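Local coordinates for DNMT2 (Spodoptera frugiperda, PDB 4H0N), which probably methylates cytosine 38 in the anticodon loop of tRNA(Asp), with additional activity on cytosine in DNA, and binds S-adenosyl-L-homocysteine, at residues Gly27-Ala32 and Pro48-Leu53; Asn40-His45 and Asn301-Ile306; Ser197-Asp202 and Pro287-Met292. The protein carries 3 engineered substitutions. All coordinates share one frame; numbering follows the deposited sequence.

Interactions 1 and 2 share helix 37-46. In interaction 1 the strands before and after that helix pair with each other, and in interaction 2 the helix meets the distant loop 301-306. Their centres lie about 16 Å apart, with T50 CG2 3.4 Å from Y43 OH. Interaction 3 is nested in the loop that interaction 2 closes; its centre is about 18 Å from that of interaction 2, and L302 CG packs 3.7 Å from L291 CD1. Interactions 1 and 3 do not touch, their nearest atoms being about 15 Å apart. The bound S-adenosyl-L-homocysteine lies about 8 Å from the side chain of V42 and about 9 Å from that of L53.

Interaction 1: residues Gly27-Ala32 and Pro48-Leu53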
loop_
_atom_site.group_PDB
_atom_site.type_symbol
_atom_site.label_atom_id
_atom_site.label_comp_id
_atom_site.label_asym_id
_atom_site.label_seq_id
_atom_site.Cartn_x
_atom_site.Cartn_y
_atom_site.Cartn_z
ATOM N N GLY A 27 4.507 -19.523 9.678
ATOM C CA GLY A 27 3.094 -19.505 9.353
ATOM C C GLY A 27 2.728 -19.634 7.885
ATOM O O GLY A 27 3.529 -19.364 6.991
ATOM N N GLU A 28 1.490 -20.050 7.646
ATOM C CA GLU A 28 0.963 -20.180 6.299
ATOM C C GLU A 28 -0.195 -19.207 6.119
ATOM O O GLU A 28 -0.846 -18.821 7.090
ATOM C CB GLU A 28 0.475 -21.611 6.059
ATOM C CG GLU A 28 1.038 -22.262 4.805
ATOM C CD GLU A 28 -0.038 -22.880 3.926
ATOM O OE1 GLU A 28 -1.158 -23.116 4.426
ATOM O OE2 GLU A 28 0.238 -23.120 2.730
ATOM N N ILE A 29 -0.438 -18.798 4.877
ATOM C CA ILE A 29 -1.663 -18.089 4.538
ATOM C C ILE A 29 -2.686 -19.145 4.150
ATOM O O ILE A 29 -2.580 -19.759 3.090
ATOM C CB ILE A 29 -1.465 -17.134 3.349
ATOM C CG1 ILE A 29 -0.250 -16.221 3.571
ATOM C CG2 ILE A 29 -2.741 -16.339 3.085
ATOM C CD1 ILE A 29 -0.476 -15.092 4.547
ATOM N N VAL A 30 -3.666 -19.375 5.015
ATOM C CA VAL A 30 -4.649 -20.417 4.758
ATOM C C VAL A 30 -5.746 -19.910 3.836
ATOM O O VAL A 30 -6.463 -20.699 3.223
ATOM C CB VAL A 30 -5.278 -20.971 6.067
ATOM C CG1 VAL A 30 -4.188 -21.374 7.043
ATOM C CG2 VAL A 30 -6.213 -19.951 6.702
ATOM N N ALA A 31 -5.869 -18.589 3.742
ATOM C CA ALA A 31 -6.930 -17.985 2.946
ATOM C C ALA A 31 -6.676 -16.505 2.689
ATOM O O ALA A 31 -6.250 -15.775 3.589
ATOM C CB ALA A 31 -8.280 -18.179 3.620
ATOM N N ALA A 32 -6.938 -16.082 1.451
ATOM C CA ALA A 32 -6.879 -14.682 1.065
ATOM C C ALA A 32 -8.193 -14.340 0.382
ATOM O O ALA A 32 -8.655 -15.085 -0.481
ATOM C CB ALA A 32 -5.719 -14.450 0.130
ATOM N N PRO A 48 0.427 -19.500 -6.527
ATOM C CA PRO A 48 -0.442 -20.556 -7.061
ATOM C C PRO A 48 -0.927 -21.512 -5.973
ATOM O O PRO A 48 -1.959 -22.158 -6.133
ATOM C CB PRO A 48 0.482 -21.321 -8.015
ATOM C CG PRO A 48 1.566 -20.376 -8.349
ATOM C CD PRO A 48 1.770 -19.539 -7.132
ATOM N N GLU A 49 -0.176 -21.591 -4.882
ATOM C CA GLU A 49 -0.421 -22.563 -3.824
ATOM C C GLU A 49 -1.481 -22.104 -2.824
ATOM O O GLU A 49 -2.056 -22.915 -2.098
ATOM C CB GLU A 49 0.893 -22.864 -3.084
ATOM C CG GLU A 49 1.387 -21.741 -2.142
ATOM C CD GLU A 49 2.023 -20.551 -2.865
ATOM O OE1 GLU A 49 2.166 -20.592 -4.104
ATOM O OE2 GLU A 49 2.388 -19.568 -2.184
ATOM N N THR A 50 -1.741 -20.803 -2.796
ATOM C CA THR A 50 -2.528 -20.203 -1.726
ATOM C C THR A 50 -4.033 -20.163 -1.990
ATOM O O THR A 50 -4.476 -19.757 -3.064
ATOM C CB THR A 50 -2.024 -18.788 -1.438
ATOM O OG1 THR A 50 -0.651 -18.860 -1.033
ATOM C CG2 THR A 50 -2.845 -18.122 -0.346
ATOM N N ASN A 51 -4.813 -20.581 -0.995
ATOM C CA ASN A 51 -6.268 -20.471 -1.046
ATOM C C ASN A 51 -6.744 -19.034 -1.238
ATOM O O ASN A 51 -6.663 -18.208 -0.323
ATOM C CB ASN A 51 -6.886 -21.047 0.227
ATOM C CG ASN A 51 -7.589 -22.362 -0.011
ATOM O OD1 ASN A 51 -8.412 -22.484 -0.919
ATOM N ND2 ASN A 51 -7.268 -23.361 0.805
ATOM N N LEU A 52 -7.243 -18.742 -2.435
ATOM C CA LEU A 52 -7.735 -17.409 -2.757
ATOM C C LEU A 52 -9.218 -17.452 -3.110
ATOM O O LEU A 52 -9.629 -18.167 -4.024
ATOM C CB LEU A 52 -6.918 -16.809 -3.900
ATOM C CG LEU A 52 -7.480 -15.607 -4.661
ATOM C CD1 LEU A 52 -7.641 -14.389 -3.758
ATOM C CD2 LEU A 52 -6.576 -15.296 -5.840
ATOM N N LEU A 53 -10.017 -16.681 -2.379
ATOM C CA LEU A 53 -11.464 -16.726 -2.539
ATOM C C LEU A 53 -12.047 -15.424 -3.076
ATOM O O LEU A 53 -11.887 -14.364 -2.477
ATOM C CB LEU A 53 -12.118 -17.085 -1.207
ATOM C CG LEU A 53 -11.387 -18.238 -0.519
ATOM C CD1 LEU A 53 -11.918 -18.450 0.875
ATOM C CD2 LEU A 53 -11.494 -19.516 -1.334
#
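A32 and L52 face each other as a parallel beta bridge, their CA atoms 4.8 Å apart, and this end of the contact is its tightly packed part. Two backbone bonds bracket L52: A32 N donates to N51 O (2.8 Å), and L53 N donates to A32 O (2.8 Å, N-H...O angle 171°). The pairing closes a beta-alpha-beta crossover, strand 27-33, helix 37-46, strand 52-53, at one margin of the Rossmann-like sheet of a class I methyltransferase. On the face turned to that helix, the small A32 suits its place: A32 CB lies 4.3 Å from L52 CD1, and Y43 also packs on it. Backbone L53 goes on to bond with D34, which probably belongs to the S-adenosyl-L-homocysteine site.

Towards P48 the chains diverge, and side chains take over from backbone bonds. T50 sets OG1 beside its backbone N (chi1 -60°), which leaves the methyl CG2 anti to that N and turned to I29 CG2 at 3.9 Å, one beta-branched side chain against another. The T50 hydroxyl points away from this apolar patch and makes a weak bond from OG1 to E49 OE2 at 3.3 Å. Beyond lies the solvent side, where the E28 side chain is poorly ordered and E49 is exposed. N51 is exposed too, with CB and amide beside the carbonyl of V30.

The chemistry implies that peptide groups give the pairing its polar grip, while small and apolar groups such as A32, I29 and the T50 methyl suit the face turned to Y43 of helix 37-46.

Interaction 2: residues Asn40-His45 and Asn301-Ile306; sequences NSVYKH and NLPTNI
V42 and H45, one turn apart on helix 37-46, carry the helix side of the contact and meet L302, P303, I306 and the backbone of N301.

V42 is a forked apolar wedge. With CG1 anti to the backbone N (chi1 171°), its two methyls reach different partners: V42 CG1 meets L302 CD2 at 3.9 Å, while V42 CG2 sits 4.1 Å from P303 CD and 4.1 Å from I306 CD1. The beta-branched valine thus fills the angle between three loop side chains, and the type I turn from P303 to I306 folds the last of them back towards it. V42 also packs on I13, which probably lines the S-adenosyl-L-homocysteine site, so the helix of the Rossmann-like beta-alpha-beta unit meets the 301-306 loop close to the cofactor pocket.

At H45 the ring also swings anti to the backbone N (chi1 177°), out along the loop. P303 lies over one face in a CH-pi contact, P303 CG 4.1 Å from the H45 ring centroid and 27° off the normal. N301 O stands at the ring edge instead, near its plane and 3.4 Å from H45 CD2; this carbonyl accepts a hydrogen bond from N46 ND2, which also bonds V42 O and so ties loop and helix together. A compact, rigid proline ring can serve V42 and H45 at once, CD toward the one and CG over the other; a glycine in its place would probably leave one face of the imidazole without its CH-pi partner and open a gap beside V42 CG2.

Around the contact, helix 308-316 packs against both sides: C311 and L315 touch L302, C311 touches I306, and L314 reaches V42. Y43 points the other way, from helix 37-46 onto strands 27-33 and 52-53 of the central sheet.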
loop_
_atom_site.group_PDB
_atom_site.type_symbol
_atom_site.label_atom_id
_atom_site.label_comp_id
_atom_site.label_asym_id
_atom_site.label_seq_id
_atom_site.Cartn_x
_atom_site.Cartn_y
_atom_site.Cartn_z
ATOM N N ASN A 40 -6.947 -10.618 -8.053
ATOM C CA ASN A 40 -6.883 -12.045 -7.760
ATOM C C ASN A 40 -5.984 -12.788 -8.745
ATOM O O ASN A 40 -5.234 -13.686 -8.354
ATOM C CB ASN A 40 -8.283 -12.671 -7.769
ATOM C CG ASN A 40 -9.155 -12.192 -6.620
ATOM O OD1 ASN A 40 -8.659 -11.679 -5.618
ATOM N ND2 ASN A 40 -10.464 -12.364 -6.762
ATOM N N SER A 41 -6.054 -12.406 -10.019
ATOM C CA SER A 41 -5.281 -13.075 -11.061
ATOM C C SER A 41 -3.797 -12.828 -10.843
ATOM O O SER A 41 -2.971 -13.721 -11.023
ATOM C CB SER A 41 -5.692 -12.577 -12.445
ATOM O OG SER A 41 -5.122 -11.309 -12.713
ATOM N N VAL A 42 -3.471 -11.604 -10.451
ATOM C CA VAL A 42 -2.102 -11.236 -10.128
ATOM C C VAL A 42 -1.648 -11.997 -8.892
ATOM O O VAL A 42 -0.521 -12.490 -8.830
ATOM C CB VAL A 42 -1.997 -9.731 -9.865
ATOM C CG1 VAL A 42 -0.623 -9.372 -9.323
ATOM C CG2 VAL A 42 -2.308 -8.962 -11.138
ATOM N N TYR A 43 -2.537 -12.097 -7.912
ATOM C CA TYR A 43 -2.236 -12.819 -6.681
ATOM C C TYR A 43 -1.976 -14.294 -6.977
ATOM O O TYR A 43 -1.038 -14.882 -6.439
ATOM C CB TYR A 43 -3.376 -12.668 -5.660
ATOM C CG TYR A 43 -3.062 -13.233 -4.286
ATOM C CD1 TYR A 43 -2.764 -12.393 -3.222
ATOM C CD2 TYR A 43 -3.062 -14.605 -4.055
ATOM C CE1 TYR A 43 -2.469 -12.902 -1.964
ATOM C CE2 TYR A 43 -2.763 -15.122 -2.809
ATOM C CZ TYR A 43 -2.468 -14.269 -1.761
ATOM O OH TYR A 43 -2.177 -14.788 -0.510
ATOM N N LYS A 44 -2.808 -14.887 -7.829
ATOM C CA LYS A 44 -2.683 -16.306 -8.153
ATOM C C LYS A 44 -1.387 -16.590 -8.900
ATOM O O LYS A 44 -0.824 -17.680 -8.814
ATOM C CB LYS A 44 -3.876 -16.779 -8.983
ATOM C CG LYS A 44 -4.737 -17.816 -8.277
ATOM C CD LYS A 44 -5.743 -18.480 -9.215
ATOM C CE LYS A 44 -5.061 -19.341 -10.271
ATOM N NZ LYS A 44 -4.697 -18.576 -11.503
ATOM N N HIS A 45 -0.919 -15.589 -9.632
ATOM C CA HIS A 45 0.278 -15.730 -10.431
ATOM C C HIS A 45 1.493 -15.913 -9.534
ATOM O O HIS A 45 2.384 -16.709 -9.830
ATOM C CB HIS A 45 0.459 -14.507 -11.328
ATOM C CG HIS A 45 1.714 -14.534 -12.132
ATOM N ND1 HIS A 45 1.857 -15.308 -13.267
ATOM C CD2 HIS A 45 2.898 -13.896 -11.961
ATOM C CE1 HIS A 45 3.071 -15.137 -13.759
ATOM N NE2 HIS A 45 3.721 -14.290 -12.991
ATOM N N ASN A 301 6.643 -11.011 -9.622
ATOM C CA ASN A 301 6.505 -10.430 -10.945
ATOM C C ASN A 301 5.046 -10.297 -11.340
ATOM O O ASN A 301 4.190 -11.014 -10.825
ATOM C CB ASN A 301 7.258 -11.269 -11.978
ATOM C CG ASN A 301 8.767 -11.180 -11.813
ATOM O OD1 ASN A 301 9.302 -10.150 -11.390
ATOM N ND2 ASN A 301 9.462 -12.263 -12.150
ATOM N N LEU A 302 4.766 -9.371 -12.253
ATOM C CA LEU A 302 3.406 -9.162 -12.729
ATOM C C LEU A 302 3.160 -9.911 -14.032
ATOM O O LEU A 302 4.055 -10.025 -14.870
ATOM C CB LEU A 302 3.119 -7.669 -12.921
ATOM C CG LEU A 302 3.217 -6.748 -11.703
ATOM C CD1 LEU A 302 2.800 -5.334 -12.082
ATOM C CD2 LEU A 302 2.375 -7.264 -10.546
ATOM N N PRO A 303 1.940 -10.436 -14.201
ATOM C CA PRO A 303 1.539 -11.054 -15.468
ATOM C C PRO A 303 1.586 -10.052 -16.620
ATOM O O PRO A 303 1.126 -8.918 -16.475
ATOM C CB PRO A 303 0.092 -11.475 -15.202
ATOM C CG PRO A 303 0.018 -11.661 -13.721
ATOM C CD PRO A 303 0.912 -10.595 -13.157
ATOM N N THR A 304 2.137 -10.476 -17.753
ATOM C CA THR A 304 2.185 -9.636 -18.948
ATOM C C THR A 304 0.822 -9.522 -19.628
ATOM O O THR A 304 0.671 -8.787 -20.604
ATOM C CB THR A 304 3.200 -10.175 -19.973
ATOM O OG1 THR A 304 3.137 -11.608 -20.000
ATOM C CG2 THR A 304 4.615 -9.735 -19.613
ATOM N N ASN A 305 -0.165 -10.251 -19.115
ATOM C CA ASN A 305 -1.503 -10.216 -19.695
ATOM C C ASN A 305 -2.342 -9.033 -19.202
ATOM O O ASN A 305 -3.350 -8.684 -19.818
ATOM C CB ASN A 305 -2.229 -11.563 -19.519
ATOM C CG ASN A 305 -3.332 -11.518 -18.470
ATOM O OD1 ASN A 305 -4.427 -11.006 -18.723
ATOM N ND2 ASN A 305 -3.063 -12.094 -17.300
ATOM N N ILE A 306 -1.920 -8.405 -18.108
ATOM C CA ILE A 306 -2.608 -7.208 -17.631
ATOM C C ILE A 306 -1.901 -5.934 -18.112
ATOM O O ILE A 306 -0.673 -5.887 -18.225
ATOM C CB ILE A 306 -2.826 -7.223 -16.088
ATOM C CG1 ILE A 306 -1.876 -6.260 -15.372
ATOM C CG2 ILE A 306 -2.722 -8.649 -15.540
ATOM C CD1 ILE A 306 -0.907 -6.932 -14.437
#

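Interaction 3: residues Ser197-Asp202 and Pro287-Met292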
loop_
_atom_site.group_PDB
_atom_site.type_symbol
_atom_site.label_atom_id
_atom_site.label_comp_id
_atom_site.label_asym_id
_atom_site.label_seq_id
_atom_site.Cartn_x
_atom_site.Cartn_y
_atom_site.Cartn_z
ATOM N N SER A 197 19.892 1.560 -6.926
ATOM C CA SER A 197 19.744 0.115 -6.773
ATOM C C SER A 197 18.537 -0.378 -7.552
ATOM O O SER A 197 18.540 -1.481 -8.104
ATOM C CB SER A 197 19.598 -0.265 -5.295
ATOM O OG SER A 197 19.476 0.887 -4.479
ATOM N N ILE A 198 17.516 0.466 -7.608
ATOM C CA ILE A 198 16.270 0.119 -8.266
ATOM C C ILE A 198 15.979 1.043 -9.456
ATOM O O ILE A 198 15.115 1.919 -9.390
ATOM C CB ILE A 198 15.115 0.067 -7.242
ATOM C CG1 ILE A 198 15.028 1.370 -6.444
ATOM C CG2 ILE A 198 15.362 -1.066 -6.257
ATOM C CD1 ILE A 198 14.063 1.313 -5.272
ATOM N N ILE A 199 16.730 0.835 -10.535
ATOM C CA ILE A 199 16.527 1.534 -11.801
ATOM C C ILE A 199 17.232 0.736 -12.894
ATOM O O ILE A 199 18.347 0.245 -12.694
ATOM C CB ILE A 199 17.034 3.003 -11.749
ATOM C CG1 ILE A 199 15.859 3.967 -11.569
ATOM C CG2 ILE A 199 17.789 3.382 -13.018
ATOM C CD1 ILE A 199 16.239 5.257 -10.891
ATOM N N GLU A 200 16.567 0.592 -14.036
ATOM C CA GLU A 200 17.079 -0.205 -15.143
ATOM C C GLU A 200 17.579 0.714 -16.256
ATOM O O GLU A 200 17.090 1.834 -16.397
ATOM C CB GLU A 200 15.964 -1.111 -15.651
ATOM C CG GLU A 200 14.609 -0.712 -15.085
ATOM C CD GLU A 200 13.739 -1.896 -14.715
ATOM O OE1 GLU A 200 13.725 -2.283 -13.525
ATOM O OE2 GLU A 200 13.058 -2.431 -15.615
ATOM N N GLU A 201 18.564 0.263 -17.031
ATOM C CA GLU A 201 19.096 1.098 -18.106
ATOM C C GLU A 201 18.255 0.983 -19.379
ATOM O O GLU A 201 17.887 1.993 -19.978
ATOM C CB GLU A 201 20.589 0.812 -18.364
ATOM C CG GLU A 201 20.914 -0.501 -19.078
ATOM C CD GLU A 201 21.023 -0.338 -20.589
ATOM O OE1 GLU A 201 20.711 0.761 -21.100
ATOM O OE2 GLU A 201 21.424 -1.307 -21.269
ATOM N N ASP A 202 17.927 -0.243 -19.773
ATOM C CA ASP A 202 17.173 -0.462 -21.000
ATOM C C ASP A 202 15.682 -0.263 -20.765
ATOM O O ASP A 202 14.898 -1.207 -20.872
ATOM C CB ASP A 202 17.442 -1.863 -21.560
ATOM C CG ASP A 202 17.995 -1.832 -22.977
ATOM O OD1 ASP A 202 19.230 -1.721 -23.134
ATOM O OD2 ASP A 202 17.195 -1.919 -23.934
ATOM N N PRO A 287 6.356 -0.465 -13.647
ATOM C CA PRO A 287 5.704 -1.286 -12.619
ATOM C C PRO A 287 6.706 -2.083 -11.794
ATOM O O PRO A 287 6.512 -2.277 -10.592
ATOM C CB PRO A 287 4.841 -2.239 -13.445
ATOM C CG PRO A 287 4.478 -1.442 -14.647
ATOM C CD PRO A 287 5.697 -0.616 -14.960
ATOM N N LYS A 288 7.771 -2.528 -12.453
ATOM C CA LYS A 288 8.855 -3.266 -11.816
ATOM C C LYS A 288 9.570 -2.400 -10.782
ATOM O O LYS A 288 9.819 -2.832 -9.656
ATOM C CB LYS A 288 9.839 -3.730 -12.889
ATOM C CG LYS A 288 10.943 -4.649 -12.410
ATOM C CD LYS A 288 11.801 -5.085 -13.589
ATOM C CE LYS A 288 12.946 -5.983 -13.156
ATOM N NZ LYS A 288 13.809 -6.356 -14.311
ATOM N N GLU A 289 9.892 -1.172 -11.175
ATOM C CA GLU A 289 10.562 -0.233 -10.287
ATOM C C GLU A 289 9.692 0.127 -9.091
ATOM O O GLU A 289 10.166 0.175 -7.960
ATOM C CB GLU A 289 10.981 1.022 -11.055
ATOM C CG GLU A 289 12.233 0.825 -11.905
ATOM C CD GLU A 289 12.359 1.836 -13.043
ATOM O OE1 GLU A 289 11.353 2.497 -13.392
ATOM O OE2 GLU A 289 13.477 1.960 -13.590
ATOM N N VAL A 290 8.413 0.374 -9.341
ATOM C CA VAL A 290 7.481 0.679 -8.265
ATOM C C VAL A 290 7.377 -0.502 -7.296
ATOM O O VAL A 290 7.263 -0.314 -6.086
ATOM C CB VAL A 290 6.097 1.046 -8.825
ATOM C CG1 VAL A 290 5.115 1.347 -7.694
ATOM C CG2 VAL A 290 6.217 2.226 -9.781
ATOM N N LEU A 291 7.441 -1.719 -7.833
ATOM C CA LEU A 291 7.447 -2.927 -7.009
ATOM C C LEU A 291 8.671 -2.992 -6.093
ATOM O O LEU A 291 8.558 -3.365 -4.924
ATOM C CB LEU A 291 7.352 -4.185 -7.882
ATOM C CG LEU A 291 5.940 -4.653 -8.265
ATOM C CD1 LEU A 291 5.976 -5.646 -9.416
ATOM C CD2 LEU A 291 5.233 -5.270 -7.067
ATOM N N MET A 292 9.832 -2.625 -6.631
ATOM C CA MET A 292 11.073 -2.571 -5.857
ATOM C C MET A 292 11.037 -1.433 -4.848
ATOM O O MET A 292 11.514 -1.573 -3.723
ATOM C CB MET A 292 12.279 -2.383 -6.775
ATOM C CG MET A 292 12.637 -3.584 -7.619
ATOM S SD MET A 292 12.984 -5.039 -6.623
ATOM C CE MET A 292 11.808 -6.197 -7.328
#
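With chi1 of E289 at -78° and the chain extended beyond CG, its carboxylate reaches across to the backbone of 199-200; I198, with chi1 54°, sets CG1 between its backbone N and carbonyl carbon and turns CG2 onto M292. The E289 reach ends in a weak bond, E200 N to E289 OE2 at 3.4 Å, and the same oxygen lies 3.6 Å from I199 CA. Its other oxygen, OE1, is held more firmly by T286 N and by a salt bridge to R283, so a buried acid suits this place.

The sequence that starts at R283 and runs through helix 287-293 matches motif IX of the C5-methyltransferases, and the contact fastens loop 197-202, which follows strand 161-168, to the motif's helix.

Beside E289, K288 runs fully extended, its methylenes passing the bent chain of E200, with K288 CD 3.4 Å from E200 OE1. The ammonium stops short of a salt bridge, K288 NZ 4.1 Å from E200 OE1, though it may still offset the like charge of E289, whose OE2 lies 4.3 Å from that oxygen. One helical turn on, M292 meets the branched I198, M292 CG lying 4.0 Å from I198 CG2.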